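Local coordinates for GTP binding regulator (Thermotoga maritima, PDB 1VR8), which is of unknown function, though its fold resembles that of the Ran-binding protein Mog1p, so a role in regulating a GTP-binding protein is conceivable but unproven, at residues Val61-Tyr66 with Phe118-Lys123; Arg32-Lys37 with Val53-Tyr58. All coordinates share one frame; numbering follows the deposited sequence.

Interaction 1 (Val61-Tyr66 with Phe118-Lys123); sequences VFLYVY and FIVEGK
Tyr64 and Ile119 form one rung of an antiparallel strand pairing deep in the central sheet, where strand 59-67 runs beside strand 116-122. Tyr64 with Ile119 and Phe62 with Glu121 are the hydrogen-bonded pairs, each closed by two N-H to O=C bonds; the bond from Phe62 N to Glu121 O is 2.8 Å and almost straight at the hydrogen (174°). Leu63-Val120 falls between them and Val65-Phe118 follows Tyr64-Ile119, both non-hydrogen-bonded pairs whose side chains share the opposite face. There Val61 CG1 meets Val120 CG1 at 3.5 Å, Leu63 CD1 rests on Val120 CG2, and Val65 CG1 touches CE1 of the Phe118 ring. Helix 126-138 packs on this face through Phe129 and Val130.

On the other face, Tyr64 has CG anti to its carbonyl carbon (chi1 -60°), which lays the ring along the sheet toward Glu121. Its hydroxyl donates to Glu121 OE2, 2.8 Å from OH, and comes from above the carboxylate plane, which stands 85° from the ring. OE1 bonds Tyr42 OH, and a glycerol, probably from the crystallisation liquor, also bonds OE2. A phenylalanine in place of Tyr64 would probably keep the packing on Ile119 but cost OE2 its tyrosine donor, leaving Tyr42 to hold OE1. Two tyrosine hydroxyls thus grip one carboxylate, probably favouring its charged form, while the side chains that these strands put on the reverse face are aliphatic or aromatic.

Interaction 2 (Arg32-Lys37 with Val53-Tyr58); sequences RLSDVK and VFETEY
Backbone bonds join Arg32 to Glu55 in both directions, with Glu55 N 2.7 Å from Arg32 O, and make them a hydrogen-bonded antiparallel pair. Leu33 and Phe54 follow as a non-hydrogen-bonded pair, and then the register slips by one: Ser34 and Asp35 both face Val53, a classic beta bulge. Val53 O takes a nearly straight bond from Ser34 N (2.8 Å) and a weak one from Asp35 N (3.5 Å), while Val53 N gives to Asp35 O.

Among polar side chains, Ser34 OG sits between its own backbone N and carbonyl carbon (chi1 69°), a position that carries it across to Glu55, whose OE2 is 2.9 Å away. Val53 O also lies close to the same OG, at 3.2 Å.

The apolar part is a CH-pi contact: Leu33 CD1 stands over one face of the Phe54 ring, 4.0 Å from its centroid and 16° off the normal.

Arg32 turns its guanidinium to Glu27 in a salt bridge. The pairing brings strand 32-39 onto strand 45-56 near the protein surface; beyond it, Val53 packs on Pro60 of strand 59-67, and the Phe54 ring meets Phe129 of helix 126-138.

After helix 19-24, strand 32-39 is the first strand, and strand 45-56 turns back against it, so interaction 2 closes a short, helix-free loop of 15 residues. The chain then reverses into strand 59-67, where interaction 1 opens; its partner arrives only after helix 71-79 and three more strands, with 51 residues in between. The two contacts therefore run in series, neither nested nor crossed. They meet where strands 45-56 and 59-67 lie side by side: Val61 O is 2.9 Å from Phe54 N, a probable hydrogen bond, and Phe62 CE2 packs on Val53 CG2. Together they tie the N-terminal strands through 59-67 to the later strands of one antiparallel sheet.

Interaction 1 (Val61-Tyr66 with Phe118-Lys123)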
# COMPACT_ATOMS: atom_id res chain seq x y z
N VAL A 61 7.56 3.41 9.05
CA VAL A 61 6.67 3.53 7.91
C VAL A 61 5.55 2.48 8.05
O VAL A 61 5.79 1.33 8.43
CB VAL A 61 7.44 3.32 6.60
CG1 VAL A 61 6.51 3.33 5.43
CG2 VAL A 61 8.50 4.43 6.44
N PHE A 62 4.31 2.90 7.79
CA PHE A 62 3.15 2.05 7.93
C PHE A 62 2.68 1.58 6.57
O PHE A 62 2.55 2.37 5.64
CB PHE A 62 2.01 2.81 8.62
CG PHE A 62 2.29 3.22 10.04
CD1 PHE A 62 3.21 4.24 10.31
CD2 PHE A 62 1.63 2.63 11.10
CE1 PHE A 62 3.47 4.63 11.60
CE2 PHE A 62 1.89 3.02 12.41
CZ PHE A 62 2.79 4.00 12.66
N LEU A 63 2.43 0.29 6.45
CA LEU A 63 1.89 -0.29 5.24
C LEU A 63 0.57 -0.96 5.56
O LEU A 63 0.50 -1.87 6.39
CB LEU A 63 2.84 -1.31 4.67
CG LEU A 63 2.30 -2.14 3.52
CD1 LEU A 63 2.27 -1.28 2.29
CD2 LEU A 63 3.13 -3.38 3.28
N TYR A 64 -0.48 -0.48 4.91
CA TYR A 64 -1.83 -1.05 4.99
C TYR A 64 -2.07 -1.86 3.73
O TYR A 64 -1.78 -1.41 2.62
CB TYR A 64 -2.88 0.05 5.09
CG TYR A 64 -2.74 0.95 6.30
CD1 TYR A 64 -1.80 1.98 6.33
CD2 TYR A 64 -3.55 0.80 7.40
CE1 TYR A 64 -1.66 2.79 7.43
CE2 TYR A 64 -3.42 1.62 8.53
CZ TYR A 64 -2.48 2.62 8.52
OH TYR A 64 -2.32 3.43 9.63
N VAL A 65 -2.58 -3.06 3.93
CA VAL A 65 -2.81 -3.97 2.81
C VAL A 65 -4.22 -4.54 2.86
O VAL A 65 -4.69 -5.01 3.91
CB VAL A 65 -1.91 -5.21 2.86
CG1 VAL A 65 -2.00 -5.97 1.51
CG2 VAL A 65 -0.51 -4.85 3.26
N TYR A 66 -4.85 -4.59 1.70
CA TYR A 66 -6.14 -5.22 1.50
C TYR A 66 -6.05 -6.10 0.26
O TYR A 66 -5.48 -5.67 -0.76
CB TYR A 66 -7.27 -4.16 1.31
CG TYR A 66 -8.54 -4.73 0.69
CD1 TYR A 66 -8.67 -4.85 -0.70
CD2 TYR A 66 -9.60 -5.15 1.50
CE1 TYR A 66 -9.80 -5.40 -1.25
CE2 TYR A 66 -10.76 -5.70 0.94
CZ TYR A 66 -10.84 -5.81 -0.44
OH TYR A 66 -11.97 -6.35 -1.04
N PHE A 118 -2.98 -1.00 -1.52
CA PHE A 118 -1.90 -0.66 -0.55
C PHE A 118 -1.98 0.78 -0.15
O PHE A 118 -2.30 1.64 -0.99
CB PHE A 118 -0.53 -0.91 -1.20
CG PHE A 118 -0.27 -2.38 -1.50
CD1 PHE A 118 0.17 -3.22 -0.49
CD2 PHE A 118 -0.53 -2.90 -2.73
CE1 PHE A 118 0.38 -4.55 -0.72
CE2 PHE A 118 -0.35 -4.26 -2.97
CZ PHE A 118 0.11 -5.07 -1.96
N ILE A 119 -1.66 1.07 1.11
CA ILE A 119 -1.46 2.43 1.55
C ILE A 119 -0.13 2.44 2.30
O ILE A 119 0.11 1.59 3.19
CB ILE A 119 -2.55 2.92 2.52
CG1 ILE A 119 -3.97 2.71 1.94
CG2 ILE A 119 -2.28 4.40 2.85
CD1 ILE A 119 -5.06 2.83 2.97
N VAL A 120 0.74 3.37 1.95
CA VAL A 120 1.96 3.59 2.70
C VAL A 120 1.91 4.98 3.32
O VAL A 120 1.62 5.98 2.64
CB VAL A 120 3.19 3.47 1.81
CG1 VAL A 120 4.48 3.78 2.58
CG2 VAL A 120 3.28 2.10 1.25
N GLU A 121 2.17 5.06 4.61
CA GLU A 121 2.17 6.34 5.30
C GLU A 121 3.31 6.47 6.28
O GLU A 121 3.77 5.49 6.86
CB GLU A 121 0.82 6.65 5.95
CG GLU A 121 0.38 5.77 7.02
CD GLU A 121 -0.91 6.24 7.75
OE1 GLU A 121 -1.74 6.92 7.10
OE2 GLU A 121 -1.07 5.85 8.95
N GLY A 122 3.77 7.69 6.46
CA GLY A 122 4.84 7.93 7.43
C GLY A 122 5.33 9.35 7.36
O GLY A 122 5.07 10.06 6.38
N LYS A 123 6.00 9.79 8.42
CA LYS A 123 6.54 11.13 8.49
C LYS A 123 7.70 11.29 7.52
O LYS A 123 7.88 12.34 6.93
CB LYS A 123 7.02 11.44 9.90
CG LYS A 123 5.89 11.57 10.90
CD LYS A 123 5.08 12.85 10.67

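Interaction 2 (Arg32-Lys37 with Val53-Tyr58)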
# COMPACT_ATOMS: atom_id res chain seq x y z
N ARG A 32 12.86 -3.28 8.63
CA ARG A 32 12.67 -4.33 9.63
C ARG A 32 11.24 -4.29 10.10
O ARG A 32 10.76 -3.24 10.53
CB ARG A 32 13.59 -4.13 10.82
CG ARG A 32 15.09 -4.22 10.49
CD ARG A 32 15.41 -5.50 9.73
NE ARG A 32 15.05 -6.72 10.46
CZ ARG A 32 14.91 -7.94 9.92
NH1 ARG A 32 15.07 -8.15 8.62
NH2 ARG A 32 14.58 -8.97 10.71
N LEU A 33 10.55 -5.43 10.05
CA LEU A 33 9.17 -5.47 10.49
C LEU A 33 9.12 -5.38 12.02
O LEU A 33 9.82 -6.10 12.73
CB LEU A 33 8.57 -6.81 10.02
CG LEU A 33 7.09 -7.00 10.19
CD1 LEU A 33 6.34 -5.94 9.40
CD2 LEU A 33 6.73 -8.43 9.73
N SER A 34 8.33 -4.44 12.54
CA SER A 34 8.20 -4.28 13.95
C SER A 34 6.81 -4.55 14.52
O SER A 34 6.68 -4.75 15.72
CB SER A 34 8.68 -2.89 14.36
OG SER A 34 7.81 -1.92 13.90
N ASP A 35 5.79 -4.57 13.66
CA ASP A 35 4.41 -4.78 14.08
C ASP A 35 3.54 -5.20 12.91
O ASP A 35 3.76 -4.79 11.79
CB ASP A 35 3.89 -3.49 14.73
CG ASP A 35 2.73 -3.70 15.69
OD1 ASP A 35 1.58 -3.81 15.21
OD2 ASP A 35 2.97 -3.69 16.94
N VAL A 36 2.58 -6.05 13.22
CA VAL A 36 1.54 -6.49 12.29
C VAL A 36 0.23 -6.57 13.07
O VAL A 36 0.20 -7.14 14.17
CB VAL A 36 1.82 -7.86 11.65
CG1 VAL A 36 0.71 -8.23 10.68
CG2 VAL A 36 3.15 -7.86 10.93
N LYS A 37 -0.82 -6.00 12.51
CA LYS A 37 -2.13 -5.99 13.16
C LYS A 37 -3.22 -6.10 12.11
O LYS A 37 -3.19 -5.36 11.12
CB LYS A 37 -2.29 -4.65 13.91
CG LYS A 37 -3.57 -4.50 14.68
CD LYS A 37 -3.65 -3.18 15.46
CE LYS A 37 -3.67 -2.00 14.54
NZ LYS A 37 -4.35 -0.83 15.22
N VAL A 53 4.11 -2.24 10.42
CA VAL A 53 5.07 -1.18 10.63
C VAL A 53 6.47 -1.70 10.35
O VAL A 53 6.89 -2.73 10.90
CB VAL A 53 5.00 -0.61 12.07
CG1 VAL A 53 5.99 0.56 12.24
CG2 VAL A 53 3.62 -0.15 12.41
N PHE A 54 7.18 -0.97 9.50
CA PHE A 54 8.57 -1.27 9.19
C PHE A 54 9.42 -0.17 9.77
O PHE A 54 9.17 1.01 9.54
CB PHE A 54 8.77 -1.33 7.69
CG PHE A 54 8.12 -2.50 7.03
CD1 PHE A 54 6.80 -2.44 6.64
CD2 PHE A 54 8.85 -3.64 6.77
CE1 PHE A 54 6.20 -3.50 6.05
CE2 PHE A 54 8.28 -4.71 6.16
CZ PHE A 54 6.96 -4.67 5.80
N GLU A 55 10.45 -0.56 10.50
CA GLU A 55 11.45 0.39 10.97
C GLU A 55 12.47 0.60 9.87
O GLU A 55 13.00 -0.35 9.31
CB GLU A 55 12.15 -0.15 12.20
CG GLU A 55 11.24 -0.43 13.37
CD GLU A 55 10.45 0.77 13.87
OE1 GLU A 55 10.93 1.93 13.74
OE2 GLU A 55 9.33 0.53 14.40
N THR A 56 12.75 1.86 9.55
CA THR A 56 13.64 2.19 8.44
C THR A 56 14.61 3.23 8.98
O THR A 56 14.47 3.71 10.10
CB THR A 56 12.91 2.75 7.19
OG1 THR A 56 12.54 4.13 7.40
CG2 THR A 56 11.69 1.99 6.85
N GLU A 57 15.61 3.57 8.18
CA GLU A 57 16.57 4.59 8.62
C GLU A 57 15.89 5.96 8.72
O GLU A 57 16.40 6.86 9.37
CB GLU A 57 17.75 4.68 7.67
CG GLU A 57 17.42 4.98 6.23
CD GLU A 57 18.66 5.35 5.44
OE1 GLU A 57 19.46 6.18 5.93
OE2 GLU A 57 18.83 4.83 4.31
N TYR A 58 14.76 6.10 8.05
CA TYR A 58 14.02 7.36 8.03
C TYR A 58 13.05 7.49 9.21
O TYR A 58 12.56 8.58 9.51
CB TYR A 58 13.25 7.44 6.72
CG TYR A 58 14.15 7.46 5.51
CD1 TYR A 58 14.81 8.63 5.17
CD2 TYR A 58 14.36 6.33 4.72
CE1 TYR A 58 15.65 8.68 4.06
CE2 TYR A 58 15.21 6.38 3.60
CZ TYR A 58 15.84 7.56 3.28
OH TYR A 58 16.68 7.66 2.18